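Esterase (Capnocytophaga ochracea, PDB 4W9R) is of unknown function but is probably an esterase of the alpha/beta-hydrolase clan, with a helical region after the hydrolase domain. Local coordinates at residues I113-K117 and Q269-K273; V275-V281 and Y303-Y309. All blocks are in the same frame, centred on the assembly; numbering follows the deposited sequence.

Interaction 1. Residues I113-K117 and Q269-K273; sequences IADLK and QLGVK
L116 lays its side chain alongside the end of helix 255-270, and A114 meets the turn that follows, so that the core of an alpha/beta-hydrolase fold touches the end of one of the C-terminal helices, where the chain turns on toward the next. Strand 116-122 runs in the interior of the mixed sheet, between strands 35-40 and 143-149. The contact illustrates how apolar side chains can pack against the backbone of a helix terminus. In L116 the CG atom lies anti to the backbone N (chi1 178°), which carries both methyls out over the last helical residues. CB of L116 sits 3.5 Å from the carbonyl O of L270, while CD1 of L116 lies 3.8 Å from the O of Q269. CD2 of L116 meets the flank of L270, 4.2 Å from CG of L270, although the CB of L270 is directed away from the strand. F233 packs on both leucines and extends this apolar patch. With only a methyl group left at L116, as in an alanine, the helix end would probably lose its neighbour, and CG of L270 and part of F233 would face a gap. One step on, G271 leaves helical geometry with positive phi (67°), and its CA comes 4.1 Å from the backbone N of D115, where a side chain would have little room. Backbone bonds of A114 to Y35 and of L116 to L37 fix both sides of the corner at D115 against strand 35-40. V272 also leans on P36 of that strand. A114 finishes the contact with its single methyl: CB of A114 lies 3.5 Å from G271 O and 4.1 Å from V272 CG1.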
ATOM      1  N   ILE B 113       6.618 -14.941  20.325  1.00 30.10           N
ATOM      2  CA  ILE B 113       7.153 -14.594  19.013  1.00 27.84           C
ATOM      3  C   ILE B 113       7.723 -15.813  18.294  1.00 25.25           C
ATOM      4  O   ILE B 113       8.492 -16.581  18.871  1.00 34.09           O
ATOM      5  CB  ILE B 113       8.251 -13.513  19.125  1.00 29.24           C
ATOM      6  CG1 ILE B 113       7.710 -12.274  19.842  1.00 31.49           C
ATOM      7  CG2 ILE B 113       8.789 -13.148  17.752  1.00 20.09           C
ATOM      8  CD1 ILE B 113       6.465 -11.691  19.205  1.00 15.91           C
ATOM      9  N   ALA B 114       7.348 -15.979  17.029  1.00 29.74           N
ATOM     10  CA  ALA B 114       7.833 -17.090  16.219  1.00 30.82           C
ATOM     11  C   ALA B 114       9.290 -16.888  15.815  1.00 35.50           C
ATOM     12  O   ALA B 114       9.908 -15.884  16.166  1.00 42.90           O
ATOM     13  CB  ALA B 114       6.961 -17.264  14.983  1.00 30.23           C
ATOM     14  N   ASP B 115       9.829 -17.842  15.064  1.00 43.25           N
ATOM     15  CA  ASP B 115      11.235 -17.807  14.674  1.00 50.26           C
ATOM     16  C   ASP B 115      11.510 -16.767  13.594  1.00 52.91           C
ATOM     17  O   ASP B 115      12.663 -16.419  13.342  1.00 57.51           O
ATOM     18  CB  ASP B 115      11.691 -19.187  14.191  1.00 62.64           C
ATOM     19  CG  ASP B 115      11.772 -20.200  15.317  1.00 80.70           C
ATOM     20  OD1 ASP B 115      10.960 -20.109  16.263  1.00 94.38           O
ATOM     21  OD2 ASP B 115      12.651 -21.086  15.257  1.00 81.27           O
ATOM     22  N   LEU B 116      10.452 -16.272  12.958  1.00 50.71           N
ATOM     23  CA  LEU B 116      10.596 -15.260  11.918  1.00 39.16           C
ATOM     24  C   LEU B 116      10.437 -13.847  12.476  1.00 38.66           C
ATOM     25  O   LEU B 116       9.364 -13.471  12.948  1.00 39.31           O
ATOM     26  CB  LEU B 116       9.580 -15.487  10.798  1.00 31.59           C
ATOM     27  CG  LEU B 116       9.614 -14.438   9.685  1.00 31.51           C
ATOM     28  CD1 LEU B 116      10.978 -14.424   9.011  1.00 29.99           C
ATOM     29  CD2 LEU B 116       8.511 -14.685   8.668  1.00 42.94           C
ATOM     30  N   LYS B 117      11.513 -13.072  12.415  1.00 27.30           N
ATOM     31  CA  LYS B 117      11.492 -11.688  12.871  1.00 26.79           C
ATOM     32  C   LYS B 117      12.017 -10.767  11.775  1.00 28.94           C
ATOM     33  O   LYS B 117      13.168 -10.885  11.361  1.00 29.50           O
ATOM     34  CB  LYS B 117      12.322 -11.528  14.147  1.00 24.89           C
ATOM     35  CG  LYS B 117      11.770 -12.287  15.348  1.00 24.40           C
ATOM     36  CD  LYS B 117      12.764 -12.320  16.502  1.00 31.23           C
ATOM     37  CE  LYS B 117      13.591 -13.601  16.498  1.00 45.14           C
ATOM     38  NZ  LYS B 117      14.424 -13.753  15.271  1.00 54.33           N
ATOM     39  N   GLN B 269      10.371 -21.474   7.250  1.00 33.89           N
ATOM     40  CA  GLN B 269      10.561 -20.070   6.905  1.00 28.36           C
ATOM     41  C   GLN B 269       9.800 -19.108   7.818  1.00 37.02           C
ATOM     42  O   GLN B 269      10.364 -18.123   8.296  1.00 42.33           O
ATOM     43  CB  GLN B 269      10.142 -19.825   5.454  1.00 27.31           C
ATOM     44  CG  GLN B 269      10.819 -20.731   4.442  1.00 31.01           C
ATOM     45  CD  GLN B 269      10.486 -20.350   3.013  1.00 37.90           C
ATOM     46  OE1 GLN B 269       9.664 -19.466   2.769  1.00 43.35           O
ATOM     47  NE2 GLN B 269      11.124 -21.016   2.059  1.00 42.41           N
ATOM     48  N   LEU B 270       8.520 -19.385   8.045  1.00 31.40           N
ATOM     49  CA  LEU B 270       7.660 -18.457   8.778  1.00 38.36           C
ATOM     50  C   LEU B 270       7.588 -18.735  10.280  1.00 45.48           C
ATOM     51  O   LEU B 270       7.044 -17.931  11.036  1.00 51.46           O
ATOM     52  CB  LEU B 270       6.247 -18.470   8.186  1.00 30.75           C
ATOM     53  CG  LEU B 270       5.955 -17.554   6.994  1.00 39.22           C
ATOM     54  CD1 LEU B 270       6.939 -17.759   5.854  1.00 29.46           C
ATOM     55  CD2 LEU B 270       4.530 -17.773   6.512  1.00 61.37           C
ATOM     56  N   GLY B 271       8.134 -19.867  10.707  1.00 38.12           N
ATOM     57  CA  GLY B 271       8.153 -20.218  12.117  1.00 43.42           C
ATOM     58  C   GLY B 271       6.801 -20.517  12.744  1.00 42.13           C
ATOM     59  O   GLY B 271       6.685 -20.586  13.968  1.00 45.56           O
ATOM     60  N   VAL B 272       5.776 -20.698  11.917  1.00 35.47           N
ATOM     61  CA  VAL B 272       4.440 -21.004  12.422  1.00 38.37           C
ATOM     62  C   VAL B 272       3.919 -22.335  11.884  1.00 41.58           C
ATOM     63  O   VAL B 272       4.289 -22.767  10.791  1.00 35.72           O
ATOM     64  CB  VAL B 272       3.426 -19.896  12.062  1.00 41.10           C
ATOM     65  CG1 VAL B 272       3.814 -18.584  12.726  1.00 50.35           C
ATOM     66  CG2 VAL B 272       3.327 -19.727  10.553  1.00 40.74           C
ATOM     67  N   LYS B 273       3.049 -22.977  12.655  1.00 39.23           N
ATOM     68  CA  LYS B 273       2.437 -24.228  12.228  1.00 37.00           C
ATOM     69  C   LYS B 273       1.031 -23.948  11.714  1.00 40.32           C
ATOM     70  O   LYS B 273       0.132 -23.615  12.486  1.00 42.30           O
ATOM     71  CB  LYS B 273       2.387 -25.235  13.380  1.00 34.90           C
ATOM     72  CG  LYS B 273       3.735 -25.535  14.017  1.00 54.81           C
ATOM     73  CD  LYS B 273       3.570 -26.364  15.283  1.00 74.04           C
ATOM     74  CE  LYS B 273       4.909 -26.645  15.949  1.00 79.22           C
ATOM     75  NZ  LYS B 273       5.800 -27.475  15.091  1.00 80.60           N
TER

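Interaction 2. Residues V275-V281 and Y303-Y309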
ATOM      1  N   VAL B 275      -2.507 -24.939  10.273  1.00 37.85           N
ATOM      2  CA  VAL B 275      -3.509 -25.978  10.098  1.00 37.36           C
ATOM      3  C   VAL B 275      -3.887 -26.041   8.627  1.00 39.39           C
ATOM      4  O   VAL B 275      -4.245 -25.018   8.039  1.00 41.59           O
ATOM      5  CB  VAL B 275      -4.766 -25.718  10.947  1.00 32.61           C
ATOM      6  CG1 VAL B 275      -5.816 -26.787  10.683  1.00 32.58           C
ATOM      7  CG2 VAL B 275      -4.408 -25.665  12.422  1.00 28.60           C
ATOM      8  N   PRO B 276      -3.788 -27.233   8.022  1.00 37.80           N
ATOM      9  CA  PRO B 276      -4.077 -27.383   6.592  1.00 35.88           C
ATOM     10  C   PRO B 276      -5.494 -26.948   6.246  1.00 40.48           C
ATOM     11  O   PRO B 276      -6.455 -27.377   6.886  1.00 43.06           O
ATOM     12  CB  PRO B 276      -3.891 -28.883   6.351  1.00 40.34           C
ATOM     13  CG  PRO B 276      -2.963 -29.324   7.431  1.00 38.55           C
ATOM     14  CD  PRO B 276      -3.318 -28.492   8.626  1.00 36.34           C
ATOM     15  N   ILE B 277      -5.611 -26.093   5.237  1.00 35.08           N
ATOM     16  CA  ILE B 277      -6.905 -25.591   4.800  1.00 30.21           C
ATOM     17  C   ILE B 277      -7.577 -26.583   3.857  1.00 37.30           C
ATOM     18  O   ILE B 277      -6.904 -27.296   3.110  1.00 39.86           O
ATOM     19  CB  ILE B 277      -6.774 -24.222   4.116  1.00 34.97           C
ATOM     20  CG1 ILE B 277      -5.779 -24.297   2.958  1.00 36.02           C
ATOM     21  CG2 ILE B 277      -6.329 -23.174   5.125  1.00 22.60           C
ATOM     22  CD1 ILE B 277      -5.600 -22.985   2.225  1.00 36.67           C
ATOM     23  N   LEU B 278      -8.906 -26.629   3.911  1.00 37.69           N
ATOM     24  CA  LEU B 278      -9.695 -27.570   3.122  1.00 32.05           C
ATOM     25  C   LEU B 278      -9.355 -27.518   1.633  1.00 34.17           C
ATOM     26  O   LEU B 278      -9.370 -28.542   0.950  1.00 44.65           O
ATOM     27  CB  LEU B 278     -11.187 -27.301   3.323  1.00 29.77           C
ATOM     28  CG  LEU B 278     -12.139 -28.361   2.768  1.00 36.47           C
ATOM     29  CD1 LEU B 278     -11.863 -29.710   3.414  1.00 30.51           C
ATOM     30  CD2 LEU B 278     -13.585 -27.943   2.980  1.00 29.54           C
ATOM     31  N   ASN B 279      -9.047 -26.323   1.141  1.00 35.92           N
ATOM     32  CA  ASN B 279      -8.652 -26.139  -0.250  1.00 39.09           C
ATOM     33  C   ASN B 279      -7.390 -26.927  -0.594  1.00 42.96           C
ATOM     34  O   ASN B 279      -7.329 -27.602  -1.623  1.00 35.28           O
ATOM     35  CB  ASN B 279      -8.438 -24.652  -0.544  1.00 47.83           C
ATOM     36  CG  ASN B 279      -7.907 -24.401  -1.943  1.00 61.13           C
ATOM     37  OD1 ASN B 279      -8.671 -24.321  -2.905  1.00 74.81           O
ATOM     38  ND2 ASN B 279      -6.589 -24.264  -2.061  1.00 45.36           N
ATOM     39  N   ASP B 280      -6.390 -26.844   0.279  1.00 37.34           N
ATOM     40  CA  ASP B 280      -5.120 -27.527   0.060  1.00 38.27           C
ATOM     41  C   ASP B 280      -5.259 -29.039   0.203  1.00 44.75           C
ATOM     42  O   ASP B 280      -4.593 -29.801  -0.500  1.00 45.26           O
ATOM     43  CB  ASP B 280      -4.061 -27.002   1.031  1.00 43.95           C
ATOM     44  CG  ASP B 280      -3.562 -25.620   0.658  1.00 45.49           C
ATOM     45  OD1 ASP B 280      -4.174 -24.984  -0.227  1.00 44.71           O
ATOM     46  OD2 ASP B 280      -2.561 -25.168   1.253  1.00 53.84           O
ATOM     47  N   VAL B 281      -6.122 -29.471   1.116  1.00 39.12           N
ATOM     48  CA  VAL B 281      -6.352 -30.895   1.323  1.00 37.27           C
ATOM     49  C   VAL B 281      -7.060 -31.512   0.122  1.00 35.32           C
ATOM     50  O   VAL B 281      -6.650 -32.557  -0.383  1.00 35.93           O
ATOM     51  CB  VAL B 281      -7.181 -31.156   2.594  1.00 32.85           C
ATOM     52  CG1 VAL B 281      -7.521 -32.634   2.714  1.00 30.59           C
ATOM     53  CG2 VAL B 281      -6.426 -30.677   3.824  1.00 26.00           C
ATOM     54  N   TYR B 303      -2.454 -37.752   8.137  1.00 48.37           N
ATOM     55  CA  TYR B 303      -1.973 -36.380   8.239  1.00 40.29           C
ATOM     56  C   TYR B 303      -3.081 -35.427   8.674  1.00 44.77           C
ATOM     57  O   TYR B 303      -2.884 -34.602   9.565  1.00 46.91           O
ATOM     58  CB  TYR B 303      -1.384 -35.922   6.906  1.00 36.15           C
ATOM     59  CG  TYR B 303      -0.889 -34.492   6.908  1.00 46.77           C
ATOM     60  CD1 TYR B 303       0.252 -34.133   7.614  1.00 50.80           C
ATOM     61  CD2 TYR B 303      -1.554 -33.505   6.193  1.00 48.67           C
ATOM     62  CE1 TYR B 303       0.711 -32.830   7.616  1.00 52.31           C
ATOM     63  CE2 TYR B 303      -1.100 -32.198   6.187  1.00 51.91           C
ATOM     64  CZ  TYR B 303       0.033 -31.867   6.900  1.00 55.94           C
ATOM     65  OH  TYR B 303       0.489 -30.567   6.899  1.00 58.62           O
ATOM     66  N   VAL B 304      -4.244 -35.541   8.042  1.00 38.97           N
ATOM     67  CA  VAL B 304      -5.364 -34.673   8.381  1.00 41.18           C
ATOM     68  C   VAL B 304      -5.965 -35.079   9.722  1.00 45.53           C
ATOM     69  O   VAL B 304      -6.540 -34.252  10.429  1.00 41.01           O
ATOM     70  CB  VAL B 304      -6.453 -34.687   7.290  1.00 35.21           C
ATOM     71  CG1 VAL B 304      -5.903 -34.122   5.988  1.00 33.54           C
ATOM     72  CG2 VAL B 304      -6.994 -36.092   7.081  1.00 35.68           C
ATOM     73  N   GLU B 305      -5.821 -36.353  10.073  1.00 45.12           N
ATOM     74  CA  GLU B 305      -6.263 -36.832  11.375  1.00 50.66           C
ATOM     75  C   GLU B 305      -5.429 -36.179  12.470  1.00 51.34           C
ATOM     76  O   GLU B 305      -5.936 -35.842  13.541  1.00 42.94           O
ATOM     77  CB  GLU B 305      -6.157 -38.355  11.464  1.00 51.99           C
ATOM     78  CG  GLU B 305      -6.695 -38.935  12.763  1.00 61.09           C
ATOM     79  CD  GLU B 305      -6.381 -40.411  12.924  1.00 73.59           C
ATOM     80  OE1 GLU B 305      -5.308 -40.849  12.455  1.00 77.20           O
ATOM     81  OE2 GLU B 305      -7.208 -41.131  13.519  1.00 77.82           O
ATOM     82  N   SER B 306      -4.144 -35.994  12.183  1.00 52.11           N
ATOM     83  CA  SER B 306      -3.224 -35.398  13.140  1.00 50.30           C
ATOM     84  C   SER B 306      -3.487 -33.907  13.326  1.00 55.02           C
ATOM     85  O   SER B 306      -3.465 -33.414  14.453  1.00 62.76           O
ATOM     86  CB  SER B 306      -1.776 -35.624  12.705  1.00 53.73           C
ATOM     87  OG  SER B 306      -1.435 -36.997  12.779  1.00 62.90           O
ATOM     88  N   ASN B 307      -3.726 -33.181  12.235  1.00 51.00           N
ATOM     89  CA  ASN B 307      -4.017 -31.759  12.379  1.00 50.42           C
ATOM     90  C   ASN B 307      -5.431 -31.342  11.972  1.00 46.26           C
ATOM     91  O   ASN B 307      -5.740 -31.214  10.788  1.00 53.99           O
ATOM     92  CB  ASN B 307      -3.010 -30.953  11.551  1.00 51.81           C
ATOM     93  CG  ASN B 307      -1.619 -31.570  11.554  1.00 48.92           C
ATOM     94  OD1 ASN B 307      -0.782 -31.237  12.392  1.00 59.54           O
ATOM     95  ND2 ASN B 307      -1.368 -32.469  10.609  1.00 36.04           N
ATOM     96  N   GLY B 308      -6.265 -31.083  12.974  1.00 53.25           N
ATOM     97  CA  GLY B 308      -7.494 -30.323  12.830  1.00 43.97           C
ATOM     98  C   GLY B 308      -8.749 -31.065  12.396  1.00 42.72           C
ATOM     99  O   GLY B 308      -9.861 -30.623  12.685  1.00 58.54           O
ATOM    100  N   TYR B 309      -8.583 -32.185  11.701  1.00 38.79           N
ATOM    101  CA  TYR B 309      -9.727 -32.915  11.145  1.00 41.65           C
ATOM    102  C   TYR B 309     -10.195 -34.135  11.946  1.00 47.33           C
ATOM    103  O   TYR B 309     -11.092 -34.855  11.501  1.00 47.48           O
ATOM    104  CB  TYR B 309      -9.424 -33.313   9.702  1.00 38.80           C
ATOM    105  CG  TYR B 309      -9.254 -32.107   8.807  1.00 32.43           C
ATOM    106  CD1 TYR B 309      -7.992 -31.611   8.510  1.00 35.75           C
ATOM    107  CD2 TYR B 309     -10.357 -31.445   8.284  1.00 35.00           C
ATOM    108  CE1 TYR B 309      -7.831 -30.501   7.700  1.00 45.73           C
ATOM    109  CE2 TYR B 309     -10.208 -30.335   7.473  1.00 36.77           C
ATOM    110  CZ  TYR B 309      -8.942 -29.866   7.186  1.00 44.17           C
ATOM    111  OH  TYR B 309      -8.785 -28.762   6.380  1.00 36.13           O
TER
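The ring of P276 leans obliquely on Y303, its CG 3.6 Å from CE2 of the tyrosine and close to the hydroxyl end. Y303 reaches it by extending away from its own helix, with CG anti to the backbone N (chi1 179°). Over one face of the same aromatic ring stands the amide of N307, its ND2 displaced toward the rim and making a weak hydrogen bond to Y303 O. CB of N307 lies 3.8 Å from CD of P276, and the two side chains cross at about a right angle.

The polar link is made by Y309, whose OH donates to the backbone O of P276 at 2.8 Å. The donor is tilted 35° from the carbonyl plane, and the carbonyl oxygen stands at the edge of the phenol ring. One hydrogen bond thus ties Y309, three residues past the end of helix 294-306, to the approach to helix 278-290, and fixes where the tip of Y309 can lie. Behind the hydroxyl, V281 closes the interface: CG1 of V281 meets CG1 of V304 at 3.9 Å, while CG2 of V281 packs 4.1 Å from CE1 of Y309, the side chains of V281 and Y309 sliding past each other in opposite directions. M314 of helix 314-325 touches V281, V304 and Y309 together, giving this apolar cluster its next layer. The first turn of helix 278-290 thereby packs on the last turn of helix 294-306, the arrangement expected at the open end of an antiparallel helical hairpin.

The two contacts lie in series along the chain, their centres 20 Å apart, and their segments adjoin in sequence without otherwise touching. Interaction 1 is deep in the molecule, its centre about 7 Å from the centre of the chain, whereas the centre of interaction 2 lies about 20 Å from it, among the C-terminal helices. Helix 255-270 joins them: its end forms interaction 1, while L259 and Y263 pack on Y303 and the Y263 hydroxyl bonds to D280. No active site is established here. The bound glycerol, probably from crystallisation, is held by G308 O and lies about 4 Å from the Y309 side chain.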